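Local coordinates for alginate biosynthesis protein AlgX (Pseudomonas aeruginosa, PDB 4KNC) that takes part in the O-acetylation of the exopolysaccharide alginate and protects the polymer from degradation as it crosses the periplasm, at residues Ser60-Gly63 against Trp64-Leu67; Glu73-Lys77 against Gly78-Val82; Gln86-Arg89 against Gly90-Asn93; Val163-Thr166 against Leu167-Val170; Leu278-Met281 against Thr282-Glu285. All coordinates share one frame; numbering follows the deposited sequence.

Contact 1: Ser60-Gly63 against Trp64-Leu67; sequences SAEG and WREL
Glu62 and Arg65, one turn apart at the start of helix 61-76, meet as a salt bridge whose side chains cross at about a right angle. The contact runs from Arg65 NH2 to Glu62 OE1; its modelled 2.5 Å is shorter than such a bond should be and doubtful as an exact value. The carboxylate and guanidinium planes are turned 60° apart. Arg65 gets there by curling back toward the N terminus: a bend at chi3 (-55°) lays one guanidinium face over Glu62 CA and Ala61 O. The other carboxylate oxygen, Glu62 OE2, lies 3.5 Å from Glu66 OE2, a like-charge approach that Arg65, and Lys307 near Glu66, would probably offset. Glu62 suits the first turn, where the positive end of the helix dipole would favour an acid. Ser60 is the N-cap, its OG accepting from Gly63 N at 3.1 Å, while its carbonyl O takes Trp64 N at 3.0 Å and begins the i to i+4 ladder. Trp64 swings its indole clear of the charged pair, with CD1 3.2 Å from Ser60 O. That ring packs edge-to-face on Phe121 of helix 107-123, which Leu67 also touches, whereas Glu66 leans on Tyr310 of helix 307-316, so the first turns of helix 61-76 lie against both helices.

Contact 2: Glu73-Lys77 against Gly78-Val82; sequences ELKRK and GIELV
Helix 61-76 ends where Gly78 N bonds to Lys75 O at 3.0 Å and Ile79 N reaches back to Leu74 O, also at 3.0 Å. Leu74 O is gripped twice, by Lys77 N and Ile79 N, which arrive from opposite faces of its carbonyl plane. Gly78 takes up a positive phi of 83°, where a side chain would run into the carbonyl O of Lys77; glycine, with no CB, avoids this, and the chain can turn out of the helix. The Lys75 backbone also brings its CA 3.4 Å from Ile79 O, a CA-H...O contact.

The positive phi of Gly78 and the two bonds Gly78 N to Lys75 O and Ile79 N to Leu74 O make up a Schellman motif, with the apolar contact between Leu74 and Ile79 that commonly accompanies it. Here the motif serves as the turn between an alpha helix and strand 80-85, an outermost strand of the parallel sheet in the SGNH hydrolase-like domain.

Leu74 CD2 meets Ile79 CD1 at 4.0 Å, and its other methyl, CD1, reaches Leu81 CD2 on the strand. Ile79 CD1 is flanked as well by the aliphatic shaft of Lys77, whose CD lies 3.9 Å away, the two chains running side by side. Branched residues suit this buried seam, which Leu294 and Phe286 continue. On the other side of the turn Lys75 and Glu80 point the same way, and Lys75 NZ forms a salt bridge with Glu80 OE2 at 3.4 Å. Lys75 reaches it through bends at chi2 (57°) and chi4 (-70°). The other carboxylate oxygen, Glu80 OE1, accepts from Trp127 NE1, the stronger of the two polar ties on this buried acid.

Contact 3: Gln86-Arg89 against Gly90-Asn93; sequences QPTR and GLVN
Thr88 and Leu91 face each other across the first turn of helix 89-93, and hydrogen bonds carry most of the contact. Thr88 is the N-cap: its OG1 accepts from Leu91 N at 3.3 Å with an N-H angle of 154°, and Leu91 CG and CD1, both 3.3 Å from Thr88 OG1, cover this capping oxygen. Chi1 of 55° makes the cap possible by setting OG1 between the backbone N and the carbonyl carbon, over the first turn. Two helical bonds follow, Val92 N to Thr88 O at 3.1 Å and Asn93 N to Arg89 O at 2.8 Å.

The apolar contact lies beside these bonds. Pro87 CG rests 3.9 Å from Val92 CG2, the proline ring crossing the valine at a slant. Proline suits the last loop position before the cap because it needs no N-H partner there.

Among the charged and amide groups, Arg89 forms a salt bridge with Asp52 and a cation-pi contact with Phe47, its side chain about 6 Å from that of Asp148, an inferred active-site residue. Asn93 is gripped by Glu137 at ND2 and by the Tyr144 N-H at OD1.

The short helix follows strand 80-85 after a brief loop; Pro87 and Leu91 press on helix 107-123, while Gln86 still pairs through its backbone with Phe298 of strand 293-298.

Contact 4: Val163-Thr166 against Leu167-Val170; sequences VAET and LKQV
Thr166 OG1 and Gln169 OE1 share a water near the end of helix 153-169. The water lies 2.8 Å from Thr166 OG1 and donates to Gln169 OE1 at 3.2 Å, bridging two side chains three residues apart. OG1 of Thr166 reaches the water because it sits beside the backbone N, opposite the carbonyl carbon (chi1 -69°).

On another side of the helix Lys168 NZ donates to Glu165 OE2 at 3.2 Å, a salt bridge that meets the carboxylate on its syn side, 17° out of plane. The lysine is stretched out beyond CG, whereas the glutamate is bent at chi2 (-54°) to bring the carboxylate to it; both residues are exposed, as suits long charged chains.

The backbone tightens where the helix ends. Leu167 N and Lys168 N make regular bonds to Val163 O and Ala164 O, but Gln169 N goes to Thr166 O at 2.9 Å, an i to i+3 bond entering from well above the carbonyl plane. Val170 CG2 lies 3.5 Å from the same oxygen, Thr166 O.

Apolar residues line the inward side: Val163 and Leu167 rest on Val84 and Val82 of strand 80-85 and on helix 251-259, with Leu167 and Val170 reaching Ile293 of strand 293-298.

Contact 5: Leu278-Met281 against Thr282-Glu285; sequences LAYM and TSEE
Thr282 and Ser283 each fold a hydroxyl back onto a carbonyl of helix 275-282. Thr282 OG1 donates to Leu278 O at 2.7 Å, arriving 37° out of the carbonyl plane, and Ser283 OG donates to Tyr280 O, also at 2.7 Å, this time within the carbonyl plane. Small hydroxyl residues suit these two places, since each is short enough to add a bond to a carbonyl of the last turn.

Tyr280 O is held twice, for Ser283 N bonds to it as well, at 3.0 Å and from well above the plane. Thr282 N, in contrast, is shared between Leu278 O and Ala279 O in two weak bonds. The i to i+4 pattern is thus giving way, and the hydroxyl of Thr282 adds a firmer tie to Leu278 O than its own N-H gives.

Torsions set both groups in position. In Thr282 chi1 of -54° places OG1 beside the backbone N, from where it reaches Leu278 O, while in Ser283 chi1 of 79° tucks OG between the backbone N and the carbonyl carbon. From there Ser283 OG also lies 3.9 Å from Tyr280 CD1.

Further out, the Tyr280 ring packs edge-to-face with Phe286 and against Ala238 and Val240 of strand 237-240, a buried place for a large aromatic. Leu278 and Met281 turn to helix 307-316.

Ser283 OG also accepts weakly from Phe286 N, as an N-cap does, so this serine closes one helix and opens helix 284-288: a helix-to-helix junction within the SGNH hydrolase-like domain.

From the N terminus, the five contacts follow in series along the SGNH hydrolase-like domain, none nesting in or crossing another. Contact 1 starts helix 61-76 and contact 2 ends it, closing the turn into strand 80-85; their centres lie about 17 Å apart. Contact 3 takes the chain from that strand into helix 89-93, near the inferred active site. Contact 4 finishes helix 153-169, where Val170 CG1 packs on Glu80 CB of contact 2 at 3.6 Å. Contact 5 joins helices 275-282 and 284-288, and Met281 SD lies 4.0 Å from Leu74 CD2. Contact 2 thus links the end of helix 61-76 and outer strand 80-85 to helix 153-169 through contact 4 and to helix 275-282 through contact 5.

Contact 1: Ser60-Gly63 against Trp64-Leu67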
loop_
_atom_site.group_PDB
_atom_site.type_symbol
_atom_site.label_atom_id
_atom_site.label_comp_id
_atom_site.label_asym_id
_atom_site.label_seq_id
_atom_site.Cartn_x
_atom_site.Cartn_y
_atom_site.Cartn_z
ATOM N N SER A 60 -2.022 -14.166 -8.691
ATOM C CA SER A 60 -1.641 -14.994 -9.838
ATOM C C SER A 60 -0.141 -15.252 -9.882
ATOM O O SER A 60 0.627 -14.596 -9.169
ATOM C CB SER A 60 -2.037 -14.288 -11.129
ATOM O OG SER A 60 -1.240 -13.136 -11.317
ATOM N N ALA A 61 0.271 -16.194 -10.734
ATOM C CA ALA A 61 1.681 -16.520 -10.912
ATOM C C ALA A 61 2.470 -15.284 -11.326
ATOM O O ALA A 61 3.589 -15.045 -10.852
ATOM C CB ALA A 61 1.845 -17.623 -11.953
ATOM N N GLU A 62 1.870 -14.504 -12.217
ATOM C CA GLU A 62 2.438 -13.224 -12.624
ATOM C C GLU A 62 2.638 -12.279 -11.424
ATOM O O GLU A 62 3.659 -11.596 -11.319
ATOM C CB GLU A 62 1.560 -12.572 -13.698
ATOM C CG GLU A 62 1.927 -11.124 -14.042
ATOM C CD GLU A 62 3.296 -10.980 -14.707
ATOM O OE1 GLU A 62 3.907 -12.003 -15.095
ATOM O OE2 GLU A 62 3.765 -9.827 -14.840
ATOM N N GLY A 63 1.661 -12.250 -10.524
ATOM C CA GLY A 63 1.772 -11.451 -9.316
ATOM C C GLY A 63 2.963 -11.859 -8.475
ATOM O O GLY A 63 3.718 -11.005 -7.999
ATOM N N TRP A 64 3.138 -13.165 -8.292
ATOM C CA TRP A 64 4.277 -13.661 -7.515
ATOM C C TRP A 64 5.617 -13.329 -8.170
ATOM O O TRP A 64 6.582 -12.971 -7.477
ATOM C CB TRP A 64 4.138 -15.156 -7.197
ATOM C CG TRP A 64 2.981 -15.412 -6.264
ATOM C CD1 TRP A 64 1.835 -16.089 -6.549
ATOM C CD2 TRP A 64 2.846 -14.944 -4.911
ATOM N NE1 TRP A 64 0.996 -16.089 -5.451
ATOM C CE2 TRP A 64 1.599 -15.396 -4.432
ATOM C CE3 TRP A 64 3.664 -14.199 -4.056
ATOM C CZ2 TRP A 64 1.148 -15.124 -3.138
ATOM C CZ3 TRP A 64 3.225 -13.942 -2.775
ATOM C CH2 TRP A 64 1.970 -14.394 -2.329
ATOM N N ARG A 65 5.665 -13.403 -9.500
ATOM C CA ARG A 65 6.869 -12.981 -10.219
ATOM C C ARG A 65 7.163 -11.489 -10.047
ATOM O O ARG A 65 8.314 -11.091 -9.859
ATOM C CB ARG A 65 6.778 -13.323 -11.713
ATOM C CG ARG A 65 6.943 -14.800 -12.015
ATOM C CD ARG A 65 7.186 -15.033 -13.491
ATOM N NE ARG A 65 6.146 -14.437 -14.322
ATOM C CZ ARG A 65 5.048 -15.075 -14.709
ATOM N NH1 ARG A 65 4.843 -16.336 -14.343
ATOM N NH2 ARG A 65 4.157 -14.456 -15.470
ATOM N N GLU A 66 6.123 -10.665 -10.115
ATOM C CA GLU A 66 6.305 -9.225 -9.967
ATOM C C GLU A 66 6.769 -8.886 -8.545
ATOM O O GLU A 66 7.613 -8.004 -8.344
ATOM C CB GLU A 66 5.017 -8.477 -10.317
ATOM C CG GLU A 66 4.695 -8.444 -11.826
ATOM C CD GLU A 66 3.315 -7.870 -12.122
ATOM O OE1 GLU A 66 2.340 -8.335 -11.501
ATOM O OE2 GLU A 66 3.199 -6.949 -12.961
ATOM N N LEU A 67 6.221 -9.598 -7.564
ATOM C CA LEU A 67 6.604 -9.368 -6.177
ATOM C C LEU A 67 8.071 -9.725 -5.978
ATOM O O LEU A 67 8.824 -8.945 -5.391
ATOM C CB LEU A 67 5.695 -10.134 -5.215
ATOM C CG LEU A 67 4.328 -9.462 -4.960
ATOM C CD1 LEU A 67 3.319 -10.418 -4.355
ATOM C CD2 LEU A 67 4.492 -8.247 -4.068
#

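Contact 2: Glu73-Lys77 against Gly78-Val82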
loop_
_atom_site.group_PDB
_atom_site.type_symbol
_atom_site.label_atom_id
_atom_site.label_comp_id
_atom_site.label_asym_id
_atom_site.label_seq_id
_atom_site.Cartn_x
_atom_site.Cartn_y
_atom_site.Cartn_z
ATOM N N GLU A 73 14.945 -5.997 -6.868
ATOM C CA GLU A 73 15.369 -4.630 -7.129
ATOM C C GLU A 73 15.660 -3.873 -5.823
ATOM O O GLU A 73 16.704 -3.232 -5.694
ATOM C CB GLU A 73 14.333 -3.899 -7.982
ATOM C CG GLU A 73 14.835 -2.613 -8.602
ATOM C CD GLU A 73 16.012 -2.832 -9.541
ATOM O OE1 GLU A 73 16.231 -3.979 -9.997
ATOM O OE2 GLU A 73 16.727 -1.849 -9.819
ATOM N N LEU A 74 14.757 -3.971 -4.848
ATOM C CA LEU A 74 14.999 -3.337 -3.550
ATOM C C LEU A 74 16.269 -3.861 -2.863
ATOM O O LEU A 74 17.074 -3.075 -2.351
ATOM C CB LEU A 74 13.793 -3.507 -2.626
ATOM C CG LEU A 74 12.559 -2.702 -3.051
ATOM C CD1 LEU A 74 11.324 -3.215 -2.334
ATOM C CD2 LEU A 74 12.783 -1.229 -2.756
ATOM N N LYS A 75 16.432 -5.182 -2.850
ATOM C CA LYS A 75 17.619 -5.823 -2.272
ATOM C C LYS A 75 18.934 -5.348 -2.901
ATOM O O LYS A 75 19.939 -5.183 -2.209
ATOM C CB LYS A 75 17.519 -7.340 -2.383
ATOM C CG LYS A 75 18.659 -8.067 -1.692
ATOM C CD LYS A 75 18.723 -7.672 -0.231
ATOM C CE LYS A 75 19.894 -8.348 0.474
ATOM N NZ LYS A 75 19.665 -9.818 0.617
ATOM N N ARG A 76 18.927 -5.120 -4.209
ATOM C CA ARG A 76 20.119 -4.609 -4.888
ATOM C C ARG A 76 20.518 -3.255 -4.329
ATOM O O ARG A 76 21.687 -2.900 -4.332
ATOM C CB ARG A 76 19.880 -4.440 -6.389
ATOM C CG ARG A 76 19.843 -5.713 -7.203
ATOM C CD ARG A 76 20.130 -5.416 -8.682
ATOM N NE ARG A 76 19.337 -4.300 -9.208
ATOM C CZ ARG A 76 19.800 -3.060 -9.369
ATOM N NH1 ARG A 76 19.012 -2.107 -9.850
ATOM N NH2 ARG A 76 21.053 -2.773 -9.040
ATOM N N LYS A 77 19.535 -2.491 -3.867
ATOM C CA LYS A 77 19.787 -1.145 -3.368
ATOM C C LYS A 77 20.124 -1.166 -1.867
ATOM O O LYS A 77 20.315 -0.118 -1.250
ATOM C CB LYS A 77 18.575 -0.248 -3.655
ATOM C CG LYS A 77 18.831 1.252 -3.536
ATOM C CD LYS A 77 17.550 2.054 -3.772
ATOM C CE LYS A 77 17.697 3.514 -3.343
ATOM N NZ LYS A 77 18.832 4.206 -4.025
ATOM N N GLY A 78 20.211 -2.367 -1.292
ATOM C CA GLY A 78 20.476 -2.529 0.130
ATOM C C GLY A 78 19.244 -2.418 1.031
ATOM O O GLY A 78 19.355 -2.047 2.203
ATOM N N ILE A 79 18.073 -2.752 0.488
ATOM C CA ILE A 79 16.818 -2.672 1.241
ATOM C C ILE A 79 16.146 -4.040 1.400
ATOM O O ILE A 79 15.857 -4.722 0.412
ATOM C CB ILE A 79 15.830 -1.698 0.568
ATOM C CG1 ILE A 79 16.528 -0.377 0.243
ATOM C CG2 ILE A 79 14.619 -1.445 1.460
ATOM C CD1 ILE A 79 15.727 0.506 -0.686
ATOM N N GLU A 80 15.910 -4.439 2.650
ATOM C CA GLU A 80 15.190 -5.676 2.939
ATOM C C GLU A 80 13.705 -5.347 3.012
ATOM O O GLU A 80 13.328 -4.316 3.570
ATOM C CB GLU A 80 15.641 -6.259 4.283
ATOM C CG GLU A 80 17.101 -6.659 4.357
ATOM C CD GLU A 80 17.365 -8.015 3.731
ATOM O OE1 GLU A 80 16.416 -8.819 3.595
ATOM O OE2 GLU A 80 18.520 -8.278 3.366
ATOM N N LEU A 81 12.862 -6.224 2.477
ATOM C CA LEU A 81 11.425 -5.981 2.473
ATOM C C LEU A 81 10.667 -6.857 3.484
ATOM O O LEU A 81 10.834 -8.076 3.515
ATOM C CB LEU A 81 10.852 -6.173 1.060
ATOM C CG LEU A 81 9.357 -5.864 0.877
ATOM C CD1 LEU A 81 9.070 -4.405 1.180
ATOM C CD2 LEU A 81 8.907 -6.210 -0.532
ATOM N N VAL A 82 9.844 -6.216 4.310
ATOM C CA VAL A 82 8.941 -6.915 5.210
ATOM C C VAL A 82 7.507 -6.607 4.787
ATOM O O VAL A 82 7.142 -5.435 4.654
ATOM C CB VAL A 82 9.148 -6.444 6.668
ATOM C CG1 VAL A 82 8.076 -7.022 7.587
ATOM C CG2 VAL A 82 10.540 -6.821 7.161
#

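Contact 3: Gln86-Arg89 against Gly90-Asn93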
loop_
_atom_site.group_PDB
_atom_site.type_symbol
_atom_site.label_atom_id
_atom_site.label_comp_id
_atom_site.label_asym_id
_atom_site.label_seq_id
_atom_site.Cartn_x
_atom_site.Cartn_y
_atom_site.Cartn_z
ATOM N N GLN A 86 -2.233 -7.977 6.484
ATOM C CA GLN A 86 -3.219 -7.886 7.567
ATOM C C GLN A 86 -4.276 -8.992 7.429
ATOM O O GLN A 86 -4.886 -9.159 6.379
ATOM C CB GLN A 86 -3.882 -6.501 7.575
ATOM C CG GLN A 86 -4.563 -6.152 8.909
ATOM C CD GLN A 86 -5.438 -4.894 8.816
ATOM O OE1 GLN A 86 -5.987 -4.583 7.753
ATOM N NE2 GLN A 86 -5.560 -4.170 9.928
ATOM N N PRO A 87 -4.461 -9.785 8.484
ATOM C CA PRO A 87 -5.400 -10.910 8.385
ATOM C C PRO A 87 -6.872 -10.468 8.426
ATOM O O PRO A 87 -7.183 -9.351 8.833
ATOM C CB PRO A 87 -5.050 -11.765 9.605
ATOM C CG PRO A 87 -4.453 -10.777 10.598
ATOM C CD PRO A 87 -3.696 -9.787 9.747
ATOM N N THR A 88 -7.776 -11.339 8.007
ATOM C CA THR A 88 -9.181 -10.935 7.913
ATOM C C THR A 88 -9.862 -10.857 9.277
ATOM O O THR A 88 -9.392 -11.424 10.270
ATOM C CB THR A 88 -9.975 -11.837 6.947
ATOM O OG1 THR A 88 -9.847 -13.211 7.343
ATOM C CG2 THR A 88 -9.453 -11.671 5.507
ATOM N N ARG A 89 -10.962 -10.124 9.327
ATOM C CA ARG A 89 -11.759 -10.022 10.535
ATOM C C ARG A 89 -12.332 -11.391 10.857
ATOM O O ARG A 89 -12.531 -11.732 12.014
ATOM C CB ARG A 89 -12.877 -8.979 10.352
ATOM C CG ARG A 89 -12.331 -7.582 10.029
ATOM C CD ARG A 89 -13.435 -6.561 9.706
ATOM N NE ARG A 89 -14.174 -6.119 10.893
ATOM C CZ ARG A 89 -15.366 -6.592 11.256
ATOM N NH1 ARG A 89 -15.963 -7.535 10.527
ATOM N NH2 ARG A 89 -15.964 -6.113 12.344
ATOM N N GLY A 90 -12.597 -12.181 9.823
ATOM C CA GLY A 90 -13.128 -13.516 10.029
ATOM C C GLY A 90 -12.098 -14.437 10.683
ATOM O O GLY A 90 -12.436 -15.189 11.604
ATOM N N LEU A 91 -10.843 -14.373 10.226
ATOM C CA LEU A 91 -9.800 -15.222 10.801
ATOM C C LEU A 91 -9.515 -14.849 12.241
ATOM O O LEU A 91 -9.274 -15.717 13.071
ATOM C CB LEU A 91 -8.505 -15.160 9.989
ATOM C CG LEU A 91 -8.548 -15.896 8.650
ATOM C CD1 LEU A 91 -7.410 -15.420 7.756
ATOM C CD2 LEU A 91 -8.487 -17.409 8.848
ATOM N N VAL A 92 -9.541 -13.563 12.559
ATOM C CA VAL A 92 -9.154 -13.177 13.915
ATOM C C VAL A 92 -10.335 -13.224 14.879
ATOM O O VAL A 92 -10.248 -13.770 15.991
ATOM C CB VAL A 92 -8.508 -11.783 13.948
ATOM C CG1 VAL A 92 -8.231 -11.372 15.376
ATOM C CG2 VAL A 92 -7.210 -11.771 13.141
ATOM N N ASN A 93 -11.449 -12.649 14.446
ATOM C CA ASN A 93 -12.616 -12.525 15.302
ATOM C C ASN A 93 -13.739 -13.488 14.926
ATOM O O ASN A 93 -14.919 -13.182 15.120
ATOM C CB ASN A 93 -13.109 -11.081 15.320
ATOM C CG ASN A 93 -12.214 -10.174 16.152
ATOM O OD1 ASN A 93 -11.603 -9.229 15.632
ATOM N ND2 ASN A 93 -12.139 -10.453 17.460
#

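Contact 4: Val163-Thr166 against Leu167-Val170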
loop_
_atom_site.group_PDB
_atom_site.type_symbol
_atom_site.label_atom_id
_atom_site.label_comp_id
_atom_site.label_asym_id
_atom_site.label_seq_id
_atom_site.Cartn_x
_atom_site.Cartn_y
_atom_site.Cartn_z
ATOM N N VAL A 163 5.417 -8.525 14.448
ATOM C CA VAL A 163 6.249 -7.915 13.398
ATOM C C VAL A 163 7.655 -7.594 13.924
ATOM O O VAL A 163 8.659 -7.857 13.253
ATOM C CB VAL A 163 5.623 -6.635 12.781
ATOM C CG1 VAL A 163 6.559 -6.061 11.711
ATOM C CG2 VAL A 163 4.257 -6.939 12.184
ATOM N N ALA A 164 7.709 -7.043 15.140
ATOM C CA ALA A 164 8.961 -6.719 15.808
ATOM C C ALA A 164 9.846 -7.957 15.898
ATOM O O ALA A 164 11.066 -7.886 15.638
ATOM C CB ALA A 164 8.703 -6.159 17.194
ATOM N N GLU A 165 9.240 -9.091 16.258
ATOM C CA GLU A 165 10.045 -10.318 16.264
ATOM C C GLU A 165 10.631 -10.615 14.887
ATOM O O GLU A 165 11.804 -10.955 14.788
ATOM C CB GLU A 165 9.275 -11.508 16.828
ATOM C CG GLU A 165 9.021 -11.342 18.321
ATOM C CD GLU A 165 10.314 -11.078 19.082
ATOM O OE1 GLU A 165 11.196 -11.966 19.048
ATOM O OE2 GLU A 165 10.459 -9.987 19.692
ATOM N N THR A 166 9.849 -10.446 13.819
ATOM C CA THR A 166 10.454 -10.596 12.476
ATOM C C THR A 166 11.587 -9.584 12.187
ATOM O O THR A 166 12.631 -9.952 11.643
ATOM C CB THR A 166 9.397 -10.552 11.346
ATOM O OG1 THR A 166 8.591 -11.724 11.409
ATOM C CG2 THR A 166 10.049 -10.499 9.974
ATOM N N LEU A 167 11.387 -8.320 12.559
ATOM C CA LEU A 167 12.389 -7.278 12.320
ATOM C C LEU A 167 13.732 -7.660 12.926
ATOM O O LEU A 167 14.784 -7.453 12.314
ATOM C CB LEU A 167 11.949 -5.937 12.900
ATOM C CG LEU A 167 10.705 -5.302 12.299
ATOM C CD1 LEU A 167 10.438 -3.965 12.980
ATOM C CD2 LEU A 167 10.890 -5.128 10.788
ATOM N N LYS A 168 13.687 -8.219 14.129
ATOM C CA LYS A 168 14.918 -8.640 14.785
ATOM C C LYS A 168 15.709 -9.701 14.009
ATOM O O LYS A 168 16.911 -9.827 14.207
ATOM C CB LYS A 168 14.639 -9.100 16.221
ATOM C CG LYS A 168 14.249 -7.939 17.148
ATOM C CD LYS A 168 13.781 -8.446 18.505
ATOM C CE LYS A 168 13.384 -7.307 19.431
ATOM N NZ LYS A 168 12.669 -7.827 20.644
ATOM N N GLN A 169 15.050 -10.445 13.121
ATOM C CA GLN A 169 15.731 -11.473 12.314
ATOM C C GLN A 169 16.376 -10.905 11.050
ATOM O O GLN A 169 17.182 -11.574 10.391
ATOM C CB GLN A 169 14.748 -12.573 11.875
ATOM C CG GLN A 169 14.098 -13.381 13.002
ATOM C CD GLN A 169 12.862 -14.142 12.530
ATOM O OE1 GLN A 169 12.518 -14.128 11.342
ATOM N NE2 GLN A 169 12.177 -14.794 13.463
ATOM N N VAL A 170 16.001 -9.685 10.692
ATOM C CA VAL A 170 16.411 -9.121 9.409
ATOM C C VAL A 170 17.900 -8.773 9.391
ATOM O O VAL A 170 18.387 -8.092 10.288
ATOM C CB VAL A 170 15.547 -7.889 9.034
ATOM C CG1 VAL A 170 15.959 -7.320 7.698
ATOM C CG2 VAL A 170 14.087 -8.275 8.993
HETATM O O HOH W 1 9.626 -14.014 10.068
#

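Contact 5: Leu278-Met281 against Thr282-Glu285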
loop_
_atom_site.group_PDB
_atom_site.type_symbol
_atom_site.label_atom_id
_atom_site.label_comp_id
_atom_site.label_asym_id
_atom_site.label_seq_id
_atom_site.Cartn_x
_atom_site.Cartn_y
_atom_site.Cartn_z
ATOM N N LEU A 278 4.580 4.084 -3.454
ATOM C CA LEU A 278 4.946 4.853 -4.645
ATOM C C LEU A 278 5.369 6.286 -4.279
ATOM O O LEU A 278 6.394 6.774 -4.745
ATOM C CB LEU A 278 3.803 4.864 -5.667
ATOM C CG LEU A 278 3.459 3.566 -6.410
ATOM C CD1 LEU A 278 2.405 3.818 -7.514
ATOM C CD2 LEU A 278 4.717 2.911 -7.005
ATOM N N ALA A 279 4.594 6.950 -3.424
ATOM C CA ALA A 279 4.956 8.301 -3.002
ATOM C C ALA A 279 6.294 8.302 -2.275
ATOM O O ALA A 279 7.159 9.142 -2.552
ATOM C CB ALA A 279 3.864 8.905 -2.120
ATOM N N TYR A 280 6.468 7.353 -1.357
ATOM C CA TYR A 280 7.739 7.225 -0.629
ATOM C C TYR A 280 8.943 7.025 -1.559
ATOM O O TYR A 280 9.959 7.718 -1.439
ATOM C CB TYR A 280 7.680 6.087 0.405
ATOM C CG TYR A 280 8.944 5.955 1.221
ATOM C CD1 TYR A 280 9.520 7.063 1.832
ATOM C CD2 TYR A 280 9.559 4.724 1.392
ATOM C CE1 TYR A 280 10.688 6.948 2.580
ATOM C CE2 TYR A 280 10.714 4.600 2.139
ATOM C CZ TYR A 280 11.275 5.712 2.727
ATOM O OH TYR A 280 12.433 5.579 3.470
ATOM N N MET A 281 8.834 6.093 -2.499
ATOM C CA MET A 281 9.943 5.860 -3.422
ATOM C C MET A 281 10.078 6.946 -4.499
ATOM O O MET A 281 11.036 6.933 -5.269
ATOM C CB MET A 281 9.845 4.482 -4.073
ATOM C CG MET A 281 9.772 3.331 -3.098
ATOM S SD MET A 281 10.396 1.806 -3.819
ATOM C CE MET A 281 9.277 1.532 -5.185
ATOM N N THR A 282 9.125 7.872 -4.572
ATOM C CA THR A 282 9.319 9.044 -5.433
ATOM C C THR A 282 10.065 10.144 -4.671
ATOM O O THR A 282 10.625 11.061 -5.269
ATOM C CB THR A 282 7.982 9.602 -5.992
ATOM O OG1 THR A 282 7.257 8.552 -6.640
ATOM C CG2 THR A 282 8.238 10.704 -7.012
ATOM N N SER A 283 10.084 10.045 -3.345
ATOM C CA SER A 283 10.688 11.092 -2.531
ATOM C C SER A 283 12.211 11.123 -2.654
ATOM O O SER A 283 12.862 10.088 -2.835
ATOM C CB SER A 283 10.269 10.952 -1.057
ATOM O OG SER A 283 11.018 9.943 -0.388
ATOM N N GLU A 284 12.772 12.326 -2.554
ATOM C CA GLU A 284 14.218 12.522 -2.582
ATOM C C GLU A 284 14.923 11.857 -1.410
ATOM O O GLU A 284 15.943 11.203 -1.605
ATOM C CB GLU A 284 14.567 14.017 -2.606
ATOM N N GLU A 285 14.389 12.029 -0.200
ATOM C CA GLU A 285 15.016 11.459 0.992
ATOM C C GLU A 285 15.192 9.950 0.851
ATOM O O GLU A 285 16.197 9.393 1.313
ATOM C CB GLU A 285 14.227 11.800 2.263
ATOM C CG GLU A 285 14.809 11.214 3.562
ATOM C CD GLU A 285 16.178 11.787 3.947
ATOM O OE1 GLU A 285 16.508 12.928 3.551
ATOM O OE2 GLU A 285 16.933 11.086 4.653
#